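Periplasmic cell division protein (SufI) (Aquifex aeolicus, PDB 6SYY) is the multicopper oxidase McoA, which binds copper ions and probably couples oxidation of its substrates to reduction of dioxygen to water. Local coordinates at residues A[442-447]-A[486-491]; A[463-468]-A[479-484]. All blocks are in the same frame, centred on the assembly; numbering follows the deposited sequence.

Contact 1: A[442-447]-A[486-491]; sequences EYVNNT and METVRI
Tyr443 and Val489 form a hydrogen-bonded antiparallel pair in a cupredoxin-like β-sandwich, where strands 437-445 and 488-495 are neighbours in one sheet. Tyr443 N gives to Val489 O at 2.9 Å, Val489 N to Tyr443 O at 3.0 Å, and Asn445 N extends the ladder to Glu487 O at 3.1 Å. Glu442–Arg490 and Val444–Thr488 are the non-hydrogen-bonded pairs. On their face, Glu442, with CG anti to its own N (chi1 -178°), lays CG against Thr488 CG2 at 3.8 Å, while Val444 lies alongside Thr488, both its methyls meeting OG1 from the same side, CG1 at 3.8 Å. The carboxylate of Glu442 does not meet Arg490, whose NH1 instead pairs with Glu464. The other face is the buried one: Tyr443 CE2 reaches Ile491 CD1 at 3.8 Å, and Tyr443 also packs on Val481, Val483 and Met453. At the strand end Asn445 makes an Asx turn, its OD1 taking Thr447 N from above the amide plane and Thr447 OG1 in that plane, while ND2 bonds Met449 O and Val483 O. Replacing Asn445 by an alanine would probably leave both Thr447 donors and these two carbonyls without their mate and let Thr447 turn. Thr447 OG1, 2.6 Å from Asn445 OD1, is also hydrogen-bonded to NE2 of the copper ligand His451.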
loop_
_atom_site.group_PDB
_atom_site.type_symbol
_atom_site.label_atom_id
_atom_site.label_comp_id
_atom_site.label_asym_id
_atom_site.label_seq_id
_atom_site.Cartn_x
_atom_site.Cartn_y
_atom_site.Cartn_z
ATOM N N GLU A 442 2.126 19.229 8.132
ATOM C CA GLU A 442 3.448 19.202 8.744
ATOM C C GLU A 442 3.429 18.140 9.834
ATOM O O GLU A 442 2.991 18.402 10.960
ATOM C CB GLU A 442 3.807 20.578 9.302
ATOM C CG GLU A 442 5.184 20.669 9.908
ATOM C CD GLU A 442 5.514 22.078 10.331
ATOM O OE1 GLU A 442 4.660 22.966 10.115
ATOM O OE2 GLU A 442 6.618 22.294 10.874
ATOM N N TYR A 443 3.883 16.939 9.496
ATOM C CA TYR A 443 4.011 15.881 10.483
ATOM C C TYR A 443 5.241 16.137 11.343
ATOM O O TYR A 443 6.340 16.345 10.819
ATOM C CB TYR A 443 4.119 14.519 9.805
ATOM C CG TYR A 443 2.853 14.059 9.120
ATOM C CD1 TYR A 443 1.694 13.832 9.847
ATOM C CD2 TYR A 443 2.826 13.826 7.752
ATOM C CE1 TYR A 443 0.534 13.398 9.226
ATOM C CE2 TYR A 443 1.674 13.392 7.123
ATOM C CZ TYR A 443 0.529 13.180 7.868
ATOM O OH TYR A 443 -0.622 12.749 7.250
ATOM N N VAL A 444 5.053 16.130 12.659
ATOM C CA VAL A 444 6.139 16.306 13.617
ATOM C C VAL A 444 6.129 15.093 14.534
ATOM O O VAL A 444 5.255 14.971 15.401
ATOM C CB VAL A 444 5.997 17.605 14.422
ATOM C CG1 VAL A 444 7.192 17.784 15.339
ATOM C CG2 VAL A 444 5.851 18.800 13.491
ATOM N N ASN A 445 7.102 14.202 14.356
ATOM C CA ASN A 445 7.162 12.943 15.100
ATOM C C ASN A 445 8.026 13.142 16.340
ATOM O O ASN A 445 9.255 13.132 16.262
ATOM C CB ASN A 445 7.706 11.827 14.216
ATOM C CG ASN A 445 7.702 10.476 14.907
ATOM O OD1 ASN A 445 7.240 10.343 16.044
ATOM N ND2 ASN A 445 8.205 9.457 14.213
ATOM N N ASN A 446 7.380 13.303 17.495
ATOM C CA ASN A 446 8.070 13.410 18.773
ATOM C C ASN A 446 8.143 12.077 19.511
ATOM O O ASN A 446 8.314 12.062 20.735
ATOM C CB ASN A 446 7.394 14.460 19.655
ATOM C CG ASN A 446 7.555 15.867 19.115
ATOM O OD1 ASN A 446 8.602 16.220 18.565
ATOM N ND2 ASN A 446 6.516 16.680 19.268
ATOM N N THR A 447 8.016 10.961 18.798
ATOM C CA THR A 447 8.080 9.639 19.406
ATOM C C THR A 447 9.359 8.929 18.988
ATOM O O THR A 447 10.102 9.387 18.115
ATOM C CB THR A 447 6.862 8.793 19.022
ATOM O OG1 THR A 447 6.984 8.376 17.658
ATOM C CG2 THR A 447 5.584 9.596 19.188
ATOM N N MET A 486 11.794 11.517 15.485
ATOM C CA MET A 486 12.298 12.877 15.663
ATOM C C MET A 486 12.433 13.628 14.339
ATOM O O MET A 486 13.200 14.590 14.243
ATOM C CB MET A 486 13.634 12.880 16.422
ATOM C CG MET A 486 13.587 12.140 17.759
ATOM S SD MET A 486 12.226 12.682 18.826
ATOM C CE MET A 486 12.447 11.617 20.252
ATOM N N GLU A 487 11.695 13.216 13.312
ATOM C CA GLU A 487 11.731 13.862 12.008
ATOM C C GLU A 487 10.477 14.698 11.790
ATOM O O GLU A 487 9.397 14.373 12.290
ATOM C CB GLU A 487 11.864 12.831 10.878
ATOM C CG GLU A 487 11.834 13.429 9.476
ATOM C CD GLU A 487 12.129 12.413 8.389
ATOM O OE1 GLU A 487 12.940 12.719 7.491
ATOM O OE2 GLU A 487 11.548 11.309 8.432
ATOM N N THR A 488 10.637 15.787 11.045
ATOM C CA THR A 488 9.525 16.591 10.560
ATOM C C THR A 488 9.473 16.468 9.043
ATOM O O THR A 488 10.505 16.574 8.372
ATOM C CB THR A 488 9.672 18.057 10.983
ATOM O OG1 THR A 488 9.589 18.157 12.412
ATOM C CG2 THR A 488 8.578 18.912 10.354
ATOM N N VAL A 489 8.280 16.216 8.511
ATOM C CA VAL A 489 8.052 16.091 7.078
ATOM C C VAL A 489 6.930 17.045 6.694
ATOM O O VAL A 489 5.927 17.150 7.409
ATOM C CB VAL A 489 7.701 14.638 6.685
ATOM C CG1 VAL A 489 7.494 14.510 5.182
ATOM C CG2 VAL A 489 8.792 13.687 7.155
ATOM N N ARG A 490 7.107 17.754 5.581
ATOM C CA ARG A 490 6.101 18.672 5.058
ATOM C C ARG A 490 5.575 18.146 3.728
ATOM O O ARG A 490 6.357 17.875 2.810
ATOM C CB ARG A 490 6.675 20.084 4.889
ATOM C CG ARG A 490 6.942 20.813 6.210
ATOM C CD ARG A 490 7.771 22.092 6.032
ATOM N NE ARG A 490 7.058 23.146 5.313
ATOM C CZ ARG A 490 7.391 23.591 4.102
ATOM N NH1 ARG A 490 8.436 23.080 3.463
ATOM N NH2 ARG A 490 6.680 24.555 3.532
ATOM N N ILE A 491 4.253 17.996 3.633
ATOM C CA ILE A 491 3.600 17.542 2.413
ATOM C C ILE A 491 2.580 18.589 1.989
ATOM O O ILE A 491 2.133 19.418 2.786
ATOM C CB ILE A 491 2.924 16.165 2.581
ATOM C CG1 ILE A 491 1.778 16.245 3.595
ATOM C CG2 ILE A 491 3.940 15.111 3.004
ATOM C CD1 ILE A 491 1.017 14.950 3.742
#

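Contact 2: A[463-468]-A[479-484]; sequences LERSLG and DTVIVA
Strands 463-465 and 480-483 run in roughly the same direction, 28° apart, but their axes come no closer than 10.0 Å, so side chains rather than a backbone ladder bridge them; the nearest CA atoms are those of Leu467 and Ala484, 8.4 Å apart. Arg465 carries the contact. Its CG lies anti to the carbonyl carbon, and a bend at chi3 (68°) swings the guanidinium across to the backbone of 480-483, where Ile482 O meets it at an edge, near its plane. The modelled distance from Arg465 NH2 to Ile482 O, 2.3 Å, is too short to be taken literally, so the exact seating of this hydrogen bond is doubtful. Farther along the group, NH1 passes Val481 CG2 at 4.0 Å. The buried guanidinium also has two carboxylate partners: Glu487 forms a salt bridge with NH2 and Asp474 with NH1, which would be expected to balance its charge. Beyond the strand end, Leu467 points toward 479-484 and rests CD2 on the CB of Ala484 at 4.1 Å, an apolar touch near the surface. Asp479, at the start of 479-484 and taking no part in the contact, bonds the copper ligands His120 through OD1 and His454 through O. Leu463 and Glu464 both face Arg490, a classic β-bulge in the edge strand. Two outermost strands from separate sheets, joined by an arginine, thus close one side of the cupredoxin-like β-sandwich.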
loop_
_atom_site.group_PDB
_atom_site.type_symbol
_atom_site.label_atom_id
_atom_site.label_comp_id
_atom_site.label_asym_id
_atom_site.label_seq_id
_atom_site.Cartn_x
_atom_site.Cartn_y
_atom_site.Cartn_z
ATOM N N LEU A 463 7.102 17.708 0.284
ATOM C CA LEU A 463 7.885 18.915 0.082
ATOM C C LEU A 463 9.288 18.795 0.664
ATOM O O LEU A 463 10.266 19.150 -0.001
ATOM C CB LEU A 463 7.169 20.117 0.699
ATOM C CG LEU A 463 5.798 20.449 0.124
ATOM C CD1 LEU A 463 5.267 21.720 0.760
ATOM C CD2 LEU A 463 5.874 20.586 -1.383
ATOM N N GLU A 464 9.409 18.290 1.891
ATOM C CA GLU A 464 10.656 18.456 2.623
ATOM C C GLU A 464 10.728 17.468 3.782
ATOM O O GLU A 464 9.711 17.162 4.411
ATOM C CB GLU A 464 10.768 19.899 3.132
ATOM C CG GLU A 464 12.044 20.252 3.853
ATOM C CD GLU A 464 12.029 21.686 4.342
ATOM O OE1 GLU A 464 10.924 22.218 4.583
ATOM O OE2 GLU A 464 13.116 22.284 4.475
ATOM N N ARG A 465 11.935 16.969 4.042
ATOM C CA ARG A 465 12.233 16.152 5.212
ATOM C C ARG A 465 13.287 16.878 6.028
ATOM O O ARG A 465 14.269 17.376 5.470
ATOM C CB ARG A 465 12.747 14.758 4.830
ATOM C CG ARG A 465 12.004 14.065 3.701
ATOM C CD ARG A 465 12.464 12.617 3.565
ATOM N NE ARG A 465 12.040 11.835 4.718
ATOM C CZ ARG A 465 10.977 11.035 4.733
ATOM N NH1 ARG A 465 10.236 10.883 3.644
ATOM N NH2 ARG A 465 10.666 10.371 5.836
ATOM N N SER A 466 13.089 16.945 7.343
ATOM C CA SER A 466 14.041 17.671 8.173
ATOM C C SER A 466 15.342 16.908 8.359
ATOM O O SER A 466 16.359 17.519 8.702
ATOM C CB SER A 466 13.435 17.974 9.540
ATOM O OG SER A 466 13.178 16.775 10.248
ATOM N N LEU A 467 15.337 15.596 8.139
ATOM C CA LEU A 467 16.499 14.772 8.439
ATOM C C LEU A 467 17.412 14.550 7.240
ATOM O O LEU A 467 18.564 14.145 7.428
ATOM C CB LEU A 467 16.054 13.417 9.003
ATOM C CG LEU A 467 16.033 13.265 10.529
ATOM C CD1 LEU A 467 15.294 14.413 11.201
ATOM C CD2 LEU A 467 15.415 11.930 10.919
ATOM N N GLY A 468 16.936 14.804 6.024
ATOM C CA GLY A 468 17.745 14.627 4.842
ATOM C C GLY A 468 17.005 14.999 3.576
ATOM O O GLY A 468 15.885 15.517 3.614
ATOM N N ASP A 479 0.451 8.765 -1.131
ATOM C CA ASP A 479 -0.586 8.759 -0.104
ATOM C C ASP A 479 -0.108 8.213 1.238
ATOM O O ASP A 479 -0.884 8.227 2.199
ATOM C CB ASP A 479 -1.843 7.994 -0.568
ATOM C CG ASP A 479 -1.597 6.517 -0.818
ATOM O OD1 ASP A 479 -1.022 5.825 0.051
ATOM O OD2 ASP A 479 -2.026 6.036 -1.886
ATOM N N THR A 480 1.143 7.758 1.337
ATOM C CA THR A 480 1.728 7.293 2.593
ATOM C C THR A 480 3.175 7.766 2.658
ATOM O O THR A 480 3.983 7.389 1.804
ATOM C CB THR A 480 1.667 5.764 2.700
ATOM O OG1 THR A 480 0.319 5.311 2.503
ATOM C CG2 THR A 480 2.164 5.307 4.063
ATOM N N VAL A 481 3.517 8.571 3.665
ATOM C CA VAL A 481 4.862 9.129 3.790
ATOM C C VAL A 481 5.507 8.613 5.071
ATOM O O VAL A 481 4.887 8.626 6.140
ATOM C CB VAL A 481 4.860 10.671 3.751
ATOM C CG1 VAL A 481 3.990 11.255 4.856
ATOM C CG2 VAL A 481 6.294 11.210 3.834
ATOM N N ILE A 482 6.752 8.149 4.953
ATOM C CA ILE A 482 7.515 7.704 6.113
ATOM C C ILE A 482 7.930 8.916 6.929
ATOM O O ILE A 482 8.478 9.887 6.390
ATOM C CB ILE A 482 8.750 6.902 5.672
ATOM C CG1 ILE A 482 8.343 5.625 4.936
ATOM C CG2 ILE A 482 9.639 6.585 6.867
ATOM C CD1 ILE A 482 9.519 4.842 4.401
ATOM N N VAL A 483 7.685 8.864 8.234
ATOM C CA VAL A 483 8.101 9.916 9.155
ATOM C C VAL A 483 8.967 9.256 10.218
ATOM O O VAL A 483 8.449 8.589 11.122
ATOM C CB VAL A 483 6.910 10.650 9.777
ATOM C CG1 VAL A 483 7.397 11.797 10.654
ATOM C CG2 VAL A 483 5.977 11.159 8.683
ATOM N N ALA A 484 10.284 9.448 10.119
ATOM C CA ALA A 484 11.236 8.778 10.993
ATOM C C ALA A 484 11.185 9.369 12.402
ATOM O O ALA A 484 10.657 10.465 12.601
ATOM C CB ALA A 484 12.647 8.902 10.422
#

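Overall arrangement
Both contacts belong to the C-terminal cupredoxin-like domain, with centres about 7 Å apart. Contact 1 joins neighbouring strands within one sheet by a backbone ladder and is only partly buried; contact 2 spans two sheets, is mostly buried and relies on side chains, chiefly a charged one. Strand 488-495 connects them: it pairs with 437-445 on one flank and with 461-465 on the other, where Arg490 O lies 2.6 Å from Leu463 N. Val489 faces inward onto Val481 and Val483 of the opposing sheet. Both lie near the copper ligand His451: Thr447 of contact 1 bonds it through its side chain, Val483 of contact 2 through its backbone.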